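Local coordinates for reticulocyte binding protein (Streptococcus agalactiae COH1, PDB 3FAW) that is a cell-wall-anchored streptococcal pullulanase, a hydrolase that probably cleaves alpha-1,6 linkages in pullulan, glycogen and related alpha-glucans, at residues 45-58 against 87-101. Numbering follows the deposited sequence.
Sequences QTDLTSIQASFTTL and LDTSKSLLIIKGDFN
I51 packs on F100 where 45-58 and 87-101 meet: CD1 of I51 sits over the centre of the F100 ring, 3.9 Å from its centroid and 8° off the normal, a CH-pi contact. The opposite face is lined near its rim by C of G98, and the backbone N of S50 lies at the ring edge. CG of F100 lies beside its own backbone N (chi1 -56°), which turns the ring back against I51 and S50. Q45 holds the same residue from the polar side. Its extended side chain carries NE2 to O of F100 (2.8 Å), in the carbonyl plane on a lone pair, and NE2 also donates to O of D47, so two acceptors fix the rotation of a buried amide.

Strands 50-55 and 93-98 run antiparallel, with I51-I96 and A53-L94 as hydrogen-bonded pairs. On the face of I51, A53, L94 and I96, CD1 of I96 reaches CB of A53 (3.9 Å) and CE2 of F55 meets CB of L94 (3.8 Å); I82 and I85 of strand 79-88 and L40 extend this apolar layer. The other face, with S50, Q52, S54, L93, I95 and K97, is partly exposed and makes few side-chain contacts: OG of S50 approaches CG2 of I95 (3.5 Å), and Q52 turns its amide to Q44. G98 N makes a weak bond to O of T49 (3.4 Å), and next to it F100 N donates to O of L48 (3.1 Å), which also takes a water bound to OD1 of D99. The pairing thus joins neighbouring strands of the first beta domain of the crystallised fragment, the contact centre about 41 Å from that of the chain, with backbone bonds setting the register and one apolar face packing toward the domain interior.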
ATOM      1  N   GLN A  45      34.183  -4.490 -10.687  1.00 18.49           N
ATOM      2  CA  GLN A  45      34.480  -5.919 -10.572  1.00 18.08           C
ATOM      3  C   GLN A  45      33.173  -6.709 -10.449  1.00 18.74           C
ATOM      4  O   GLN A  45      32.376  -6.473  -9.534  1.00 18.82           O
ATOM      5  CB  GLN A  45      35.397  -6.212  -9.381  1.00 18.64           C
ATOM      6  CG  GLN A  45      35.898  -7.666  -9.358  1.00 17.59           C
ATOM      7  CD  GLN A  45      36.976  -7.931  -8.325  1.00 16.70           C
ATOM      8  OE1 GLN A  45      37.487  -7.012  -7.686  1.00 17.34           O
ATOM      9  NE2 GLN A  45      37.326  -9.203  -8.154  1.00 14.06           N
ATOM     10  N   THR A  46      32.981  -7.655 -11.372  1.00 18.10           N
ATOM     11  CA  THR A  46      31.730  -8.397 -11.519  1.00 16.75           C
ATOM     12  C   THR A  46      31.821  -9.846 -11.029  1.00 16.05           C
ATOM     13  O   THR A  46      30.799 -10.468 -10.736  1.00 15.46           O
ATOM     14  CB  THR A  46      31.287  -8.402 -12.994  1.00 18.12           C
ATOM     15  OG1 THR A  46      32.282  -9.062 -13.791  1.00 19.67           O
ATOM     16  CG2 THR A  46      31.101  -6.969 -13.501  1.00 15.44           C
ATOM     17  N   ASP A  47      33.035 -10.389 -10.963  1.00 15.39           N
ATOM     18  CA  ASP A  47      33.273 -11.690 -10.325  1.00 15.11           C
ATOM     19  C   ASP A  47      34.746 -11.819  -9.908  1.00 13.84           C
ATOM     20  O   ASP A  47      35.511 -10.862 -10.024  1.00 12.07           O
ATOM     21  CB  ASP A  47      32.806 -12.855 -11.224  1.00 16.06           C
ATOM     22  CG  ASP A  47      33.628 -13.006 -12.494  1.00 18.02           C
ATOM     23  OD1 ASP A  47      34.809 -12.607 -12.519  1.00 23.84           O
ATOM     24  OD2 ASP A  47      33.085 -13.553 -13.474  1.00 21.47           O
ATOM     25  N   LEU A  48      35.141 -12.996  -9.428  1.00 13.10           N
ATOM     26  CA  LEU A  48      36.492 -13.190  -8.901  1.00 14.42           C
ATOM     27  C   LEU A  48      37.585 -12.914  -9.933  1.00 16.46           C
ATOM     28  O   LEU A  48      38.656 -12.413  -9.581  1.00 17.43           O
ATOM     29  CB  LEU A  48      36.654 -14.603  -8.318  1.00 14.60           C
ATOM     30  CG  LEU A  48      35.878 -14.901  -7.027  1.00 14.71           C
ATOM     31  CD1 LEU A  48      36.126 -16.338  -6.560  1.00 15.25           C
ATOM     32  CD2 LEU A  48      36.237 -13.917  -5.917  1.00 13.10           C
ATOM     33  N   THR A  49      37.308 -13.220 -11.202  1.00 17.63           N
ATOM     34  CA  THR A  49      38.312 -13.125 -12.262  1.00 17.72           C
ATOM     35  C   THR A  49      37.938 -12.173 -13.408  1.00 18.34           C
ATOM     36  O   THR A  49      38.431 -12.336 -14.527  1.00 19.04           O
ATOM     37  CB  THR A  49      38.607 -14.525 -12.850  1.00 18.05           C
ATOM     38  OG1 THR A  49      37.424 -15.050 -13.465  1.00 17.45           O
ATOM     39  CG2 THR A  49      39.087 -15.489 -11.756  1.00 17.23           C
ATOM     40  N   SER A  50      37.090 -11.179 -13.144  1.00 18.84           N
ATOM     41  CA  SER A  50      36.620 -10.287 -14.215  1.00 20.95           C
ATOM     42  C   SER A  50      36.323  -8.852 -13.762  1.00 21.70           C
ATOM     43  O   SER A  50      35.641  -8.634 -12.754  1.00 22.25           O
ATOM     44  CB  SER A  50      35.380 -10.881 -14.895  1.00 21.05           C
ATOM     45  OG  SER A  50      35.113 -10.223 -16.124  1.00 23.30           O
ATOM     46  N   ILE A  51      36.838  -7.890 -14.528  1.00 21.42           N
ATOM     47  CA  ILE A  51      36.575  -6.466 -14.311  1.00 22.84           C
ATOM     48  C   ILE A  51      36.154  -5.789 -15.618  1.00 21.98           C
ATOM     49  O   ILE A  51      36.852  -5.893 -16.624  1.00 22.14           O
ATOM     50  CB  ILE A  51      37.820  -5.740 -13.749  1.00 23.36           C
ATOM     51  CG1 ILE A  51      38.091  -6.188 -12.308  1.00 24.49           C
ATOM     52  CG2 ILE A  51      37.640  -4.215 -13.809  1.00 24.03           C
ATOM     53  CD1 ILE A  51      39.294  -5.519 -11.671  1.00 24.21           C
ATOM     54  N   GLN A  52      35.014  -5.101 -15.602  1.00 22.65           N
ATOM     55  CA  GLN A  52      34.567  -4.338 -16.771  1.00 23.47           C
ATOM     56  C   GLN A  52      34.936  -2.861 -16.623  1.00 21.60           C
ATOM     57  O   GLN A  52      34.595  -2.227 -15.626  1.00 20.87           O
ATOM     58  CB  GLN A  52      33.062  -4.512 -17.032  1.00 23.89           C
ATOM     59  CG  GLN A  52      32.126  -4.134 -15.894  1.00 26.38           C
ATOM     60  CD  GLN A  52      30.672  -4.081 -16.334  1.00 28.68           C
ATOM     61  OE1 GLN A  52      30.248  -4.823 -17.225  1.00 31.88           O
ATOM     62  NE2 GLN A  52      29.899  -3.200 -15.707  1.00 32.91           N
ATOM     63  N   ALA A  53      35.654  -2.337 -17.618  1.00 20.16           N
ATOM     64  CA  ALA A  53      36.105  -0.947 -17.633  1.00 19.39           C
ATOM     65  C   ALA A  53      35.388  -0.189 -18.738  1.00 18.73           C
ATOM     66  O   ALA A  53      35.432  -0.596 -19.903  1.00 17.92           O
ATOM     67  CB  ALA A  53      37.612  -0.880 -17.854  1.00 18.76           C
ATOM     68  N   SER A  54      34.735   0.912 -18.377  1.00 17.30           N
ATOM     69  CA  SER A  54      33.998   1.718 -19.346  1.00 17.81           C
ATOM     70  C   SER A  54      34.889   2.812 -19.935  1.00 16.49           C
ATOM     71  O   SER A  54      35.633   3.480 -19.211  1.00 16.41           O
ATOM     72  CB  SER A  54      32.762   2.335 -18.701  1.00 17.84           C
ATOM     73  OG  SER A  54      31.964   2.977 -19.675  1.00 25.63           O
ATOM     74  N   PHE A  55      34.806   2.983 -21.250  1.00 16.05           N
ATOM     75  CA  PHE A  55      35.587   3.991 -21.965  1.00 16.52           C
ATOM     76  C   PHE A  55      34.664   4.980 -22.671  1.00 16.61           C
ATOM     77  O   PHE A  55      33.478   4.708 -22.865  1.00 16.12           O
ATOM     78  CB  PHE A  55      36.505   3.316 -22.994  1.00 17.06           C
ATOM     79  CG  PHE A  55      37.714   2.650 -22.391  1.00 16.25           C
ATOM     80  CD1 PHE A  55      38.979   3.204 -22.549  1.00 18.46           C
ATOM     81  CD2 PHE A  55      37.588   1.473 -21.660  1.00 17.25           C
ATOM     82  CE1 PHE A  55      40.100   2.592 -21.991  1.00 19.77           C
ATOM     83  CE2 PHE A  55      38.701   0.858 -21.098  1.00 15.70           C
ATOM     84  CZ  PHE A  55      39.959   1.418 -21.263  1.00 16.65           C
ATOM     85  N   THR A  56      35.216   6.134 -23.040  1.00 17.19           N
ATOM     86  CA  THR A  56      34.516   7.084 -23.907  1.00 16.96           C
ATOM     87  C   THR A  56      34.174   6.401 -25.235  1.00 17.69           C
ATOM     88  O   THR A  56      33.047   6.498 -25.723  1.00 17.59           O
ATOM     89  CB  THR A  56      35.377   8.336 -24.192  1.00 16.87           C
ATOM     90  OG1 THR A  56      36.680   7.932 -24.634  1.00 15.91           O
ATOM     91  CG2 THR A  56      35.510   9.201 -22.940  1.00 15.53           C
ATOM     92  N   THR A  57      35.161   5.711 -25.804  1.00 19.12           N
ATOM     93  CA  THR A  57      34.974   4.923 -27.024  1.00 19.94           C
ATOM     94  C   THR A  57      36.118   3.923 -27.216  1.00 20.71           C
ATOM     95  O   THR A  57      37.226   4.136 -26.714  1.00 20.99           O
ATOM     96  CB  THR A  57      34.878   5.827 -28.277  1.00 20.10           C
ATOM     97  OG1 THR A  57      34.846   5.014 -29.457  1.00 19.69           O
ATOM     98  CG2 THR A  57      36.062   6.786 -28.352  1.00 20.75           C
ATOM     99  N   LEU A  58      35.837   2.836 -27.938  1.00 21.19           N
ATOM    100  CA  LEU A  58      36.863   1.849 -28.311  1.00 22.16           C
ATOM    101  C   LEU A  58      37.145   1.812 -29.824  1.00 23.17           C
ATOM    102  O   LEU A  58      37.899   0.955 -30.288  1.00 23.68           O
ATOM    103  CB  LEU A  58      36.469   0.452 -27.811  1.00 21.88           C
ATOM    104  CG  LEU A  58      36.420   0.272 -26.291  1.00 19.98           C
ATOM    105  CD1 LEU A  58      35.848  -1.090 -25.928  1.00 20.61           C
ATOM    106  CD2 LEU A  58      37.798   0.451 -25.670  1.00 19.01           C
ATOM    107  N   LEU A  87      37.109  -6.785 -26.134  1.00 15.70           N
ATOM    108  CA  LEU A  87      36.576  -5.472 -26.501  1.00 16.08           C
ATOM    109  C   LEU A  87      35.102  -5.565 -26.889  1.00 16.06           C
ATOM    110  O   LEU A  87      34.738  -6.324 -27.789  1.00 17.30           O
ATOM    111  CB  LEU A  87      37.371  -4.864 -27.668  1.00 15.23           C
ATOM    112  CG  LEU A  87      38.716  -4.203 -27.354  1.00 14.71           C
ATOM    113  CD1 LEU A  87      39.703  -5.196 -26.753  1.00 12.63           C
ATOM    114  CD2 LEU A  87      39.301  -3.563 -28.610  1.00 15.40           C
ATOM    115  N   ASP A  88      34.262  -4.799 -26.200  1.00 16.74           N
ATOM    116  CA  ASP A  88      32.877  -4.581 -26.624  1.00 17.00           C
ATOM    117  C   ASP A  88      32.773  -3.160 -27.189  1.00 17.00           C
ATOM    118  O   ASP A  88      32.591  -2.195 -26.440  1.00 18.10           O
ATOM    119  CB  ASP A  88      31.911  -4.788 -25.453  1.00 16.32           C
ATOM    120  CG  ASP A  88      30.451  -4.821 -25.888  1.00 16.48           C
ATOM    121  OD1 ASP A  88      30.120  -4.295 -26.975  1.00 19.30           O
ATOM    122  OD2 ASP A  88      29.626  -5.372 -25.130  1.00 16.59           O
ATOM    123  N   THR A  89      32.908  -3.039 -28.509  1.00 17.46           N
ATOM    124  CA  THR A  89      32.926  -1.729 -29.174  1.00 18.05           C
ATOM    125  C   THR A  89      31.557  -1.042 -29.176  1.00 18.82           C
ATOM    126  O   THR A  89      31.479   0.187 -29.230  1.00 19.03           O
ATOM    127  CB  THR A  89      33.453  -1.819 -30.627  1.00 18.01           C
ATOM    128  OG1 THR A  89      32.615  -2.682 -31.405  1.00 18.64           O
ATOM    129  CG2 THR A  89      34.883  -2.341 -30.649  1.00 18.27           C
ATOM    130  N   SER A  90      30.489  -1.835 -29.116  1.00 18.56           N
ATOM    131  CA  SER A  90      29.128  -1.303 -29.049  1.00 19.94           C
ATOM    132  C   SER A  90      28.887  -0.533 -27.754  1.00 19.23           C
ATOM    133  O   SER A  90      28.376   0.585 -27.775  1.00 19.71           O
ATOM    134  CB  SER A  90      28.101  -2.433 -29.161  1.00 20.63           C
ATOM    135  OG  SER A  90      26.777  -1.924 -29.108  1.00 22.95           O
ATOM    136  N   LYS A  91      29.255  -1.147 -26.633  1.00 18.88           N
ATOM    137  CA  LYS A  91      29.061  -0.548 -25.314  1.00 18.65           C
ATOM    138  C   LYS A  91      30.273   0.271 -24.868  1.00 19.01           C
ATOM    139  O   LYS A  91      30.248   0.887 -23.803  1.00 18.31           O
ATOM    140  CB  LYS A  91      28.768  -1.636 -24.283  1.00 17.97           C
ATOM    141  CG  LYS A  91      27.472  -2.390 -24.519  1.00 19.04           C
ATOM    142  CD  LYS A  91      27.231  -3.403 -23.410  1.00 21.89           C
ATOM    143  CE  LYS A  91      25.892  -4.101 -23.554  1.00 26.39           C
ATOM    144  NZ  LYS A  91      25.694  -5.115 -22.476  1.00 29.10           N
ATOM    145  N   SER A  92      31.326   0.270 -25.687  1.00 19.85           N
ATOM    146  CA  SER A  92      32.586   0.941 -25.368  1.00 19.99           C
ATOM    147  C   SER A  92      33.110   0.517 -23.997  1.00 20.74           C
ATOM    148  O   SER A  92      33.610   1.338 -23.226  1.00 20.02           O
ATOM    149  CB  SER A  92      32.435   2.462 -25.468  1.00 20.10           C
ATOM    150  OG  SER A  92      32.182   2.842 -26.808  1.00 19.76           O
ATOM    151  N   LEU A  93      32.981  -0.775 -23.702  1.00 22.55           N
ATOM    152  CA  LEU A  93      33.520  -1.338 -22.473  1.00 23.77           C
ATOM    153  C   LEU A  93      34.532  -2.433 -22.778  1.00 23.00           C
ATOM    154  O   LEU A  93      34.407  -3.165 -23.766  1.00 23.18           O
ATOM    155  CB  LEU A  93      32.402  -1.844 -21.547  1.00 24.70           C
ATOM    156  CG  LEU A  93      31.489  -2.985 -21.991  1.00 26.88           C
ATOM    157  CD1 LEU A  93      32.188  -4.317 -21.864  1.00 29.91           C
ATOM    158  CD2 LEU A  93      30.213  -2.989 -21.154  1.00 26.30           C
ATOM    159  N   LEU A  94      35.542  -2.517 -21.920  1.00 22.03           N
ATOM    160  CA  LEU A  94      36.615  -3.489 -22.037  1.00 22.25           C
ATOM    161  C   LEU A  94      36.508  -4.466 -20.871  1.00 21.15           C
ATOM    162  O   LEU A  94      36.557  -4.059 -19.710  1.00 21.63           O
ATOM    163  CB  LEU A  94      37.956  -2.759 -21.998  1.00 22.53           C
ATOM    164  CG  LEU A  94      39.237  -3.576 -22.161  1.00 24.08           C
ATOM    165  CD1 LEU A  94      39.339  -4.129 -23.574  1.00 26.38           C
ATOM    166  CD2 LEU A  94      40.439  -2.712 -21.826  1.00 22.40           C
ATOM    167  N   ILE A  95      36.352  -5.752 -21.176  1.00 20.55           N
ATOM    168  CA  ILE A  95      36.295  -6.785 -20.140  1.00 19.11           C
ATOM    169  C   ILE A  95      37.715  -7.307 -19.891  1.00 18.29           C
ATOM    170  O   ILE A  95      38.363  -7.817 -20.803  1.00 19.21           O
ATOM    171  CB  ILE A  95      35.340  -7.941 -20.514  1.00 19.16           C
ATOM    172  CG1 ILE A  95      33.948  -7.396 -20.860  1.00 19.85           C
ATOM    173  CG2 ILE A  95      35.231  -8.941 -19.371  1.00 16.17           C
ATOM    174  CD1 ILE A  95      33.782  -7.021 -22.320  1.00 20.32           C
ATOM    175  N   ILE A  96      38.185  -7.158 -18.652  1.00 16.99           N
ATOM    176  CA  ILE A  96      39.560  -7.470 -18.270  1.00 14.95           C
ATOM    177  C   ILE A  96      39.573  -8.726 -17.402  1.00 16.00           C
ATOM    178  O   ILE A  96      38.879  -8.781 -16.383  1.00 16.01           O
ATOM    179  CB  ILE A  96      40.192  -6.301 -17.465  1.00 15.29           C
ATOM    180  CG1 ILE A  96      40.012  -4.965 -18.202  1.00 14.19           C
ATOM    181  CG2 ILE A  96      41.668  -6.568 -17.207  1.00 13.08           C
ATOM    182  CD1 ILE A  96      40.255  -3.740 -17.333  1.00 12.57           C
ATOM    183  N   LYS A  97      40.369  -9.721 -17.807  1.00 14.90           N
ATOM    184  CA  LYS A  97      40.465 -11.006 -17.106  1.00 14.75           C
ATOM    185  C   LYS A  97      41.791 -11.158 -16.364  1.00 15.45           C
ATOM    186  O   LYS A  97      42.840 -10.705 -16.835  1.00 14.73           O
ATOM    187  CB  LYS A  97      40.316 -12.174 -18.089  1.00 15.43           C
ATOM    188  CG  LYS A  97      38.987 -12.217 -18.827  0.50 13.58           C
ATOM    189  CD  LYS A  97      38.948 -13.387 -19.798  0.50 13.18           C
ATOM    190  CE  LYS A  97      37.814 -13.255 -20.800  0.50  9.31           C
ATOM    191  NZ  LYS A  97      36.473 -13.421 -20.160  0.60  3.91           N
ATOM    192  N   GLY A  98      41.729 -11.831 -15.217  1.00 14.92           N
ATOM    193  CA  GLY A  98      42.895 -12.068 -14.366  1.00 15.43           C
ATOM    194  C   GLY A  98      42.455 -12.591 -13.009  1.00 16.06           C
ATOM    195  O   GLY A  98      41.282 -12.880 -12.813  1.00 16.95           O
ATOM    196  N   ASP A  99      43.392 -12.720 -12.075  1.00 15.78           N
ATOM    197  CA  ASP A  99      43.074 -13.180 -10.720  1.00 16.31           C
ATOM    198  C   ASP A  99      42.915 -11.963  -9.810  1.00 15.37           C
ATOM    199  O   ASP A  99      43.901 -11.383  -9.352  1.00 14.43           O
ATOM    200  CB  ASP A  99      44.170 -14.124 -10.199  1.00 16.26           C
ATOM    201  CG  ASP A  99      43.800 -14.799  -8.879  1.00 17.50           C
ATOM    202  OD1 ASP A  99      42.936 -14.287  -8.134  1.00 13.60           O
ATOM    203  OD2 ASP A  99      44.383 -15.863  -8.588  1.00 20.38           O
ATOM    204  N   PHE A 100      41.667 -11.576  -9.561  1.00 16.86           N
ATOM    205  CA  PHE A 100      41.370 -10.356  -8.804  1.00 18.03           C
ATOM    206  C   PHE A 100      40.768 -10.677  -7.434  1.00 18.99           C
ATOM    207  O   PHE A 100      39.558 -10.562  -7.227  1.00 18.56           O
ATOM    208  CB  PHE A 100      40.438  -9.451  -9.610  1.00 17.80           C
ATOM    209  CG  PHE A 100      40.968  -9.093 -10.974  1.00 18.04           C
ATOM    210  CD1 PHE A 100      42.189  -8.447 -11.113  1.00 19.34           C
ATOM    211  CD2 PHE A 100      40.236  -9.388 -12.117  1.00 19.61           C
ATOM    212  CE1 PHE A 100      42.676  -8.106 -12.372  1.00 20.94           C
ATOM    213  CE2 PHE A 100      40.714  -9.054 -13.375  1.00 18.35           C
ATOM    214  CZ  PHE A 100      41.937  -8.411 -13.505  1.00 20.24           C
ATOM    215  N   ASN A 101      41.634 -11.072  -6.501  1.00 19.81           N
ATOM    216  CA  ASN A 101      41.225 -11.415  -5.136  1.00 21.30           C
ATOM    217  C   ASN A 101      40.645 -10.183  -4.441  1.00 21.83           C
ATOM    218  O   ASN A 101      41.356  -9.193  -4.249  1.00 21.32           O
ATOM    219  CB  ASN A 101      42.425 -11.963  -4.347  1.00 21.87           C
ATOM    220  CG  ASN A 101      42.040 -12.551  -2.987  1.00 22.88           C
ATOM    221  OD1 ASN A 101      40.908 -12.413  -2.520  1.00 21.89           O
ATOM    222  ND2 ASN A 101      42.998 -13.212  -2.346  1.00 22.00           N
TER
HETATM  223  O   HOH W   1      40.248 -13.943  -7.671  1.00 10.32           O